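Local coordinates for putative alpha-L-fucosidase (Bacteroides thetaiotaomicron VPI-5482, PDB 3GZA), which probably hydrolyses alpha-L-fucosides, as a glycoside hydrolase of family 29 built on a TIM-barrel catalytic domain, at residues Gln40-Asn43 and Arg44-Ile48. Numbering follows the deposited sequence.
Sequences QGNN and RINPI
Gln40 and Arg44 face each other one turn apart where the chain leaves the short helix 40-45, a worked example of a helix C-terminus at which a side chain and a water add to the backbone bonding. Backbone bonding starts regularly, with Arg44 N donating to Gln40 O at 3.0 Å; Ile45 N donates to Asn42 O at 3.1 Å, three residues back, from above the carbonyl plane.

Stacking joins the first pair. The extended Arg44 chain lays its guanidinium against the Gln40 amide, planes 20° apart, with Gln40 CD 3.2 Å above the guanidinium plane and offset toward its rim. Glu83 OE2 holds both groups, by a salt bridge with Arg44 NE and a hydrogen bond from Gln40 NE2; Trp133 adds a cation-pi contact to Arg44. A leucine in place of Arg44 would probably leave Glu83 without its cationic mate and the Gln40 amide freer to turn.

Polar contacts at the end of the helix lie at the subunit interface, where Ile45 O accepts from Asn153 ND2 of the second subunit. A water lies 2.8 Å from both Asn43 O and Asn46 O and bridges them. With CG anti to its carbonyl carbon (chi1 -75°), Asn46 brings ND2 to Asn42 O, 2.9 Å away, from the face opposite Ile45 N.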
loop_
_atom_site.group_PDB
_atom_site.type_symbol
_atom_site.label_atom_id
_atom_site.label_comp_id
_atom_site.label_asym_id
_atom_site.label_seq_id
_atom_site.Cartn_x
_atom_site.Cartn_y
_atom_site.Cartn_z
ATOM N N GLN A 40 19.947 -8.304 -0.995
ATOM C CA GLN A 40 19.200 -7.694 -2.083
ATOM C C GLN A 40 18.168 -8.606 -2.693
ATOM O O GLN A 40 17.014 -8.222 -2.874
ATOM C CB GLN A 40 20.152 -7.173 -3.148
ATOM C CG GLN A 40 19.408 -6.580 -4.346
ATOM C CD GLN A 40 20.328 -5.780 -5.231
ATOM O OE1 GLN A 40 21.182 -6.343 -5.915
ATOM N NE2 GLN A 40 20.167 -4.470 -5.217
ATOM N N GLY A 41 18.570 -9.836 -2.953
ATOM C CA GLY A 41 17.674 -10.817 -3.548
ATOM C C GLY A 41 16.450 -11.035 -2.689
ATOM O O GLY A 41 15.293 -10.997 -3.175
ATOM N N ASN A 42 16.700 -11.194 -1.410
ATOM C CA ASN A 42 15.635 -11.412 -0.433
ATOM C C ASN A 42 14.752 -10.187 -0.301
ATOM O O ASN A 42 13.521 -10.276 -0.296
ATOM C CB ASN A 42 16.273 -11.795 0.891
ATOM C CG ASN A 42 15.259 -12.090 1.990
ATOM O OD1 ASN A 42 14.600 -11.194 2.546
ATOM N ND2 ASN A 42 15.171 -13.364 2.343
ATOM N N ASN A 43 15.370 -9.031 -0.171
ATOM C CA ASN A 43 14.609 -7.793 0.019
ATOM C C ASN A 43 13.648 -7.511 -1.114
ATOM O O ASN A 43 12.557 -6.955 -0.878
ATOM C CB ASN A 43 15.549 -6.590 0.159
ATOM C CG ASN A 43 14.837 -5.332 0.528
ATOM O OD1 ASN A 43 14.149 -5.254 1.581
ATOM N ND2 ASN A 43 15.000 -4.307 -0.286
ATOM N N ARG A 44 14.047 -7.791 -2.356
ATOM C CA ARG A 44 13.199 -7.485 -3.517
ATOM C C ARG A 44 11.936 -8.332 -3.529
ATOM O O ARG A 44 10.941 -7.897 -4.096
ATOM C CB ARG A 44 13.982 -7.724 -4.812
ATOM C CG ARG A 44 15.077 -6.716 -5.079
ATOM C CD ARG A 44 16.031 -7.206 -6.191
ATOM N NE ARG A 44 16.930 -6.153 -6.588
ATOM C CZ ARG A 44 17.818 -6.289 -7.582
ATOM N NH1 ARG A 44 17.960 -7.437 -8.164
ATOM N NH2 ARG A 44 18.564 -5.266 -7.961
ATOM N N ILE A 45 11.946 -9.491 -2.879
ATOM C CA ILE A 45 10.809 -10.426 -3.002
ATOM C C ILE A 45 10.160 -10.844 -1.681
ATOM O O ILE A 45 9.313 -11.731 -1.662
ATOM C CB ILE A 45 11.134 -11.641 -3.903
ATOM C CG1 ILE A 45 12.152 -12.560 -3.228
ATOM C CG2 ILE A 45 11.597 -11.195 -5.305
ATOM C CD1 ILE A 45 12.261 -13.937 -3.946
ATOM N N ASN A 46 10.485 -10.152 -0.596
ATOM C CA ASN A 46 9.920 -10.423 0.742
ATOM C C ASN A 46 9.426 -9.097 1.312
ATOM O O ASN A 46 10.218 -8.307 1.815
ATOM C CB ASN A 46 10.968 -11.045 1.659
ATOM C CG ASN A 46 11.237 -12.471 1.356
ATOM O OD1 ASN A 46 10.585 -13.373 1.904
ATOM N ND2 ASN A 46 12.278 -12.716 0.519
ATOM N N PRO A 47 8.119 -8.809 1.177
ATOM C CA PRO A 47 7.639 -7.551 1.679
ATOM C C PRO A 47 7.992 -7.374 3.182
ATOM O O PRO A 47 8.065 -8.342 3.953
ATOM C CB PRO A 47 6.119 -7.648 1.469
ATOM C CG PRO A 47 5.941 -8.635 0.393
ATOM C CD PRO A 47 7.043 -9.638 0.604
ATOM N N ILE A 48 8.153 -6.116 3.585
ATOM C CA ILE A 48 8.530 -5.794 4.942
ATOM C C ILE A 48 7.428 -6.201 5.936
ATOM O O ILE A 48 6.262 -5.852 5.759
ATOM C CB ILE A 48 8.897 -4.290 5.093
ATOM C CG1 ILE A 48 10.123 -3.948 4.231
ATOM C CG2 ILE A 48 9.153 -3.883 6.581
ATOM C CD1 ILE A 48 11.439 -4.589 4.660
HETATM O O HOH W 1 10.939 -5.740 1.009
#